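Local coordinates for UDP-N-acetylglucosamine 4-epimerase (Bacillus cereus, PDB 3M2P), which probably interconverts UDP-N-acetylglucosamine and UDP-N-acetylgalactosamine by inverting the sugar at C4, as a member of the NAD(P)-dependent epimerase/dehydratase family, at residues Ile101-Tyr106 with Cys154-Arg159; Gly220-Gly225 with Lys271-Phe276. One frame throughout, in Å; residues are numbered along the deposited sequence.

How the contacts relate
Strand 154-164 is the shared element: contact 1 joins one of its edges to strand 103-109, while its other neighbours include strand 220-224, which supplies half of contact 2. The two centres lie about 12 Å apart. Probable backbone hydrogen bonds tie the contacts together, Arg-159 N to Phe-222 O at 2.7 Å and Asn-157 N to Gly-220 O at 2.8 Å. Contact 1 is thus a seam within the Rossmann-type sheet, and contact 2 packs a helix end and the turn after it against that sheet. Both lie near the UDP site: the side chains of Leu-158 and Ile-224 are about 8 and 9 Å from that of Leu-14, a UDP-binding residue.

Contact 1 (Ile101-Tyr106 with Cys154-Arg159)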
loop_
_atom_site.group_PDB
_atom_site.type_symbol
_atom_site.label_atom_id
_atom_site.label_comp_id
_atom_site.label_asym_id
_atom_site.label_seq_id
_atom_site.Cartn_x
_atom_site.Cartn_y
_atom_site.Cartn_z
ATOM N N ILE A 101 -6.597 10.391 -22.354
ATOM C CA ILE A 101 -5.172 10.111 -22.209
ATOM C C ILE A 101 -4.981 8.742 -21.575
ATOM O O ILE A 101 -5.664 8.387 -20.621
ATOM C CB ILE A 101 -4.455 11.122 -21.293
ATOM C CG1 ILE A 101 -4.315 12.493 -21.949
ATOM C CG2 ILE A 101 -3.097 10.602 -20.932
ATOM C CD1 ILE A 101 -5.252 13.520 -21.385
ATOM N N SER A 102 -4.046 7.962 -22.091
ATOM C CA SER A 102 -3.792 6.680 -21.458
ATOM C C SER A 102 -2.313 6.429 -21.212
ATOM O O SER A 102 -1.969 5.681 -20.311
ATOM C CB SER A 102 -4.471 5.541 -22.226
ATOM O OG SER A 102 -4.654 5.898 -23.584
ATOM N N ASN A 103 -1.451 7.078 -21.995
ATOM C CA ASN A 103 -0.002 6.971 -21.800
ATOM C C ASN A 103 0.487 7.768 -20.589
ATOM O O ASN A 103 0.869 8.935 -20.710
ATOM C CB ASN A 103 0.763 7.411 -23.046
ATOM C CG ASN A 103 2.192 6.920 -23.042
ATOM O OD1 ASN A 103 3.030 7.341 -23.853
ATOM N ND2 ASN A 103 2.480 6.011 -22.125
ATOM N N ILE A 104 0.489 7.116 -19.429
ATOM C CA ILE A 104 0.787 7.763 -18.160
ATOM C C ILE A 104 1.938 7.065 -17.449
ATOM O O ILE A 104 2.036 5.848 -17.480
ATOM C CB ILE A 104 -0.442 7.706 -17.249
ATOM C CG1 ILE A 104 -1.611 8.441 -17.892
ATOM C CG2 ILE A 104 -0.140 8.284 -15.883
ATOM C CD1 ILE A 104 -2.938 7.936 -17.413
ATOM N N VAL A 105 2.811 7.838 -16.811
ATOM C CA VAL A 105 3.872 7.287 -15.967
ATOM C C VAL A 105 3.697 7.718 -14.515
ATOM O O VAL A 105 3.544 8.902 -14.235
ATOM C CB VAL A 105 5.241 7.798 -16.410
ATOM C CG1 VAL A 105 6.274 7.505 -15.333
ATOM C CG2 VAL A 105 5.629 7.196 -17.752
ATOM N N TYR A 106 3.721 6.772 -13.587
ATOM C CA TYR A 106 3.621 7.116 -12.168
ATOM C C TYR A 106 4.940 6.886 -11.474
ATOM O O TYR A 106 5.599 5.887 -11.733
ATOM C CB TYR A 106 2.554 6.277 -11.459
ATOM C CG TYR A 106 2.483 6.562 -9.977
ATOM C CD1 TYR A 106 2.054 7.803 -9.515
ATOM C CD2 TYR A 106 2.857 5.608 -9.043
ATOM C CE1 TYR A 106 1.985 8.083 -8.173
ATOM C CE2 TYR A 106 2.797 5.883 -7.693
ATOM C CZ TYR A 106 2.354 7.125 -7.264
ATOM O OH TYR A 106 2.287 7.417 -5.920
ATOM N N CYS A 154 -3.410 3.519 -19.613
ATOM C CA CYS A 154 -2.163 2.756 -19.747
ATOM C C CYS A 154 -1.059 3.198 -18.789
ATOM O O CYS A 154 -0.046 3.760 -19.204
ATOM C CB CYS A 154 -1.666 2.765 -21.190
ATOM S SG CYS A 154 -2.731 1.862 -22.348
ATOM N N ILE A 155 -1.253 2.897 -17.510
ATOM C CA ILE A 155 -0.386 3.403 -16.464
ATOM C C ILE A 155 0.805 2.484 -16.154
ATOM O O ILE A 155 0.640 1.325 -15.778
ATOM C CB ILE A 155 -1.185 3.695 -15.168
ATOM C CG1 ILE A 155 -2.168 4.851 -15.380
ATOM C CG2 ILE A 155 -0.244 4.011 -14.028
ATOM C CD1 ILE A 155 -3.280 4.899 -14.352
ATOM N N LYS A 156 2.006 3.036 -16.310
ATOM C CA LYS A 156 3.243 2.352 -15.980
ATOM C C LYS A 156 3.828 2.877 -14.666
ATOM O O LYS A 156 4.364 3.983 -14.622
ATOM C CB LYS A 156 4.253 2.541 -17.109
ATOM C CG LYS A 156 4.011 1.641 -18.308
ATOM C CD LYS A 156 4.461 2.299 -19.598
ATOM C CE LYS A 156 4.031 3.748 -19.615
ATOM N NZ LYS A 156 3.285 4.051 -20.864
ATOM N N ASN A 157 3.718 2.076 -13.606
ATOM C CA ASN A 157 4.292 2.392 -12.302
ATOM C C ASN A 157 5.792 2.107 -12.250
ATOM O O ASN A 157 6.228 0.980 -12.495
ATOM C CB ASN A 157 3.599 1.574 -11.221
ATOM C CG ASN A 157 2.138 1.904 -11.094
ATOM O OD1 ASN A 157 1.303 1.019 -10.922
ATOM N ND2 ASN A 157 1.817 3.182 -11.172
ATOM N N LEU A 158 6.576 3.124 -11.915
ATOM C CA LEU A 158 8.025 2.996 -11.856
ATOM C C LEU A 158 8.527 3.028 -10.419
ATOM O O LEU A 158 8.580 4.089 -9.807
ATOM C CB LEU A 158 8.680 4.147 -12.622
ATOM C CG LEU A 158 8.331 4.313 -14.096
ATOM C CD1 LEU A 158 9.114 5.461 -14.701
ATOM C CD2 LEU A 158 8.611 3.022 -14.826
ATOM N N ARG A 159 8.903 1.880 -9.875
ATOM C CA ARG A 159 9.496 1.857 -8.538
ATOM C C ARG A 159 10.972 2.294 -8.540
ATOM O O ARG A 159 11.871 1.459 -8.599
ATOM C CB ARG A 159 9.329 0.480 -7.896
ATOM C CG ARG A 159 7.891 0.130 -7.649
ATOM C CD ARG A 159 7.724 -1.274 -7.147
ATOM N NE ARG A 159 6.345 -1.518 -6.734
ATOM C CZ ARG A 159 5.797 -2.726 -6.624
ATOM N NH1 ARG A 159 6.508 -3.814 -6.907
ATOM N NH2 ARG A 159 4.537 -2.855 -6.227
#
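Ile-104 and Tyr-106 alternate with Cys-154, Lys-156 and Leu-158 in a parallel hydrogen-bond ladder. Lys-156 N reaches Ile-104 O at 3.0 Å in an almost straight bond (176° at the hydrogen). Tyr-106 N donates to Lys-156 O at 3.0 Å from above the carbonyl plane, and Leu-158 N meets Tyr-106 O at 2.9 Å almost head-on. The ladder is poorer at its start, where the bonds from Cys-154 N to Ser-102 O and from Ile-104 N to Cys-154 O are both weak.

Apolar contacts line both faces. Ile-104 and Ile-155 run alongside each other, CD1 of the first 3.8 Å from CG1 of the second, on the face packed against helix 83-98. On the reverse face, CG1 of Val-105 touches CD1 of Leu-158 at 3.6 Å.

The amide of Asn-157 stands nearly perpendicular to the Tyr-106 ring (84°), its ND2 3.2 Å from Tyr-106 CB, while its OD1 makes a weak hydrogen bond with Asn-145 ND2. With CG swung opposite its backbone N (chi1 177°), the Tyr-106 ring projects from the strand, and its OH bonds to Lys-137 NZ, probably the lysine of the family's YxxxK motif. Lys-156 bends so that NZ bonds to Gln-215 O.

Backbone bonding therefore sets the parallel pairing, while the buried lysine and tyrosine ends are satisfied by neighbouring elements.

Contact 2 (Gly220-Gly225 with Lys271-Phe276); sequences GTFNIG and KELLDF
Gly-225, whose O lies 4.3 Å from CE2 at the edge of the Phe-276 ring, is fastened through its backbone N to Ser-267 OG. The same hydroxyl makes a weak hydrogen bond with Asn-223 O, so one serine just before helix 268-273 grips the strand's end at two backbone atoms. Nearer the start of the strand, Lys-269 NZ, from the helix itself, bonds to Thr-221 O.

Between the two segments themselves the contact is apolar. The Phe-222 ring offers a face to Leu-274, whose CD1 sits 3.9 Å from the ring centroid and 18° off its normal, a CH-pi contact displaced toward the CE2-CZ rim. Leu-273 adds a looser touch, its CB 4.3 Å from Phe-222 CE2. The other methyl of Leu-274, CD2, comes within 4.4 Å of Ile-224 CD1, so this leucine touches both Phe-222 and Ile-224. With CG turned away from its backbone N (chi1 167°), Phe-276 swings its ring against Ile-224. The two side chains meet roughly perpendicular, and CG2 of Ile-224 approaches CE2 of Phe-276 to 3.5 Å.

Asp-275 breaks the helical backbone with a positive phi of 43°, in the bend that separates Leu-274 from Phe-276 while both still face the strand. Helix 202-212 lies alongside: Ala-212 touches Leu-274, and Ser-208 meets both Ile-224 and Phe-276.

Hydrophobic and CH-pi packing thus sets the end of helix 268-273 and the turn after it against strand 220-224; the apolar contact itself has little directionality, and the directional bonds come from Ser-267 and Lys-269, earlier in the chain.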
loop_
_atom_site.group_PDB
_atom_site.type_symbol
_atom_site.label_atom_id
_atom_site.label_comp_id
_atom_site.label_asym_id
_atom_site.label_seq_id
_atom_site.Cartn_x
_atom_site.Cartn_y
_atom_site.Cartn_z
ATOM N N GLY A 220 1.842 -1.604 -16.492
ATOM C CA GLY A 220 2.375 -2.509 -15.488
ATOM C C GLY A 220 3.253 -1.857 -14.416
ATOM O O GLY A 220 3.188 -0.655 -14.160
ATOM N N THR A 221 4.091 -2.667 -13.781
ATOM C CA THR A 221 4.975 -2.159 -12.742
ATOM C C THR A 221 6.451 -2.588 -12.886
ATOM O O THR A 221 6.769 -3.773 -12.996
ATOM C CB THR A 221 4.398 -2.485 -11.375
ATOM O OG1 THR A 221 3.120 -1.850 -11.288
ATOM C CG2 THR A 221 5.288 -1.956 -10.269
ATOM N N PHE A 222 7.342 -1.603 -12.894
ATOM C CA PHE A 222 8.748 -1.859 -13.141
ATOM C C PHE A 222 9.691 -1.277 -12.069
ATOM O O PHE A 222 9.507 -0.143 -11.633
ATOM C CB PHE A 222 9.129 -1.295 -14.504
ATOM C CG PHE A 222 8.149 -1.619 -15.593
ATOM C CD1 PHE A 222 7.081 -0.781 -15.852
ATOM C CD2 PHE A 222 8.312 -2.742 -16.380
ATOM C CE1 PHE A 222 6.199 -1.067 -16.852
ATOM C CE2 PHE A 222 7.420 -3.036 -17.387
ATOM C CZ PHE A 222 6.372 -2.200 -17.626
ATOM N N ASN A 223 10.697 -2.054 -11.653
ATOM C CA ASN A 223 11.767 -1.528 -10.815
ATOM C C ASN A 223 12.683 -0.714 -11.705
ATOM O O ASN A 223 13.134 -1.205 -12.738
ATOM C CB ASN A 223 12.599 -2.650 -10.188
ATOM C CG ASN A 223 11.819 -3.495 -9.212
ATOM O OD1 ASN A 223 12.228 -4.608 -8.874
ATOM N ND2 ASN A 223 10.697 -2.981 -8.749
ATOM N N ILE A 224 12.964 0.524 -11.325
ATOM C CA ILE A 224 13.991 1.285 -12.025
ATOM C C ILE A 224 15.200 1.511 -11.117
ATOM O O ILE A 224 15.330 2.560 -10.486
ATOM C CB ILE A 224 13.484 2.639 -12.572
ATOM C CG1 ILE A 224 12.185 2.470 -13.370
ATOM C CG2 ILE A 224 14.562 3.278 -13.430
ATOM C CD1 ILE A 224 12.336 1.746 -14.698
ATOM N N GLY A 225 16.074 0.508 -11.052
ATOM C CA GLY A 225 17.317 0.604 -10.307
ATOM C C GLY A 225 18.506 0.920 -11.198
ATOM O O GLY A 225 18.389 0.952 -12.421
ATOM N N LYS A 271 14.774 -3.749 -18.159
ATOM C CA LYS A 271 15.810 -3.876 -19.178
ATOM C C LYS A 271 15.294 -4.504 -20.488
ATOM O O LYS A 271 15.652 -4.056 -21.580
ATOM C CB LYS A 271 16.978 -4.676 -18.601
ATOM C CG LYS A 271 18.215 -4.763 -19.468
ATOM C CD LYS A 271 19.448 -4.960 -18.589
ATOM C CE LYS A 271 20.481 -5.831 -19.277
ATOM N NZ LYS A 271 20.694 -5.428 -20.696
ATOM N N GLU A 272 14.445 -5.526 -20.378
ATOM C CA GLU A 272 13.912 -6.203 -21.556
ATOM C C GLU A 272 12.654 -5.558 -22.168
ATOM O O GLU A 272 12.612 -5.329 -23.381
ATOM C CB GLU A 272 13.650 -7.674 -21.253
ATOM C CG GLU A 272 13.340 -8.501 -22.504
ATOM C CD GLU A 272 12.362 -9.621 -22.217
ATOM O OE1 GLU A 272 11.657 -9.518 -21.180
ATOM O OE2 GLU A 272 12.300 -10.589 -23.016
ATOM N N LEU A 273 11.637 -5.275 -21.349
ATOM C CA LEU A 273 10.412 -4.635 -21.846
ATOM C C LEU A 273 10.571 -3.155 -22.164
ATOM O O LEU A 273 10.084 -2.681 -23.191
ATOM C CB LEU A 273 9.228 -4.815 -20.893
ATOM C CG LEU A 273 8.647 -6.224 -20.799
ATOM C CD1 LEU A 273 9.321 -7.151 -21.808
ATOM C CD2 LEU A 273 8.819 -6.772 -19.405
ATOM N N LEU A 274 11.238 -2.417 -21.288
ATOM C CA LEU A 274 11.432 -0.993 -21.533
ATOM C C LEU A 274 12.726 -0.712 -22.296
ATOM O O LEU A 274 13.035 0.447 -22.583
ATOM C CB LEU A 274 11.385 -0.198 -20.222
ATOM C CG LEU A 274 10.046 0.423 -19.811
ATOM C CD1 LEU A 274 8.879 -0.556 -19.913
ATOM C CD2 LEU A 274 10.138 1.000 -18.421
ATOM N N ASP A 275 13.459 -1.770 -22.647
ATOM C CA ASP A 275 14.782 -1.628 -23.263
ATOM C C ASP A 275 15.556 -0.539 -22.520
ATOM O O ASP A 275 16.131 0.352 -23.139
ATOM C CB ASP A 275 14.692 -1.273 -24.765
ATOM C CG ASP A 275 13.736 -2.191 -25.561
ATOM O OD1 ASP A 275 13.970 -3.429 -25.616
ATOM O OD2 ASP A 275 12.762 -1.660 -26.156
ATOM N N PHE A 276 15.548 -0.595 -21.190
ATOM C CA PHE A 276 16.132 0.480 -20.385
ATOM C C PHE A 276 17.403 0.097 -19.620
ATOM O O PHE A 276 17.467 -0.941 -18.960
ATOM C CB PHE A 276 15.115 1.070 -19.396
ATOM C CG PHE A 276 15.753 1.939 -18.345
ATOM C CD1 PHE A 276 16.151 3.235 -18.644
ATOM C CD2 PHE A 276 16.000 1.448 -17.069
ATOM C CE1 PHE A 276 16.761 4.032 -17.688
ATOM C CE2 PHE A 276 16.606 2.244 -16.106
ATOM C CZ PHE A 276 16.988 3.535 -16.421
#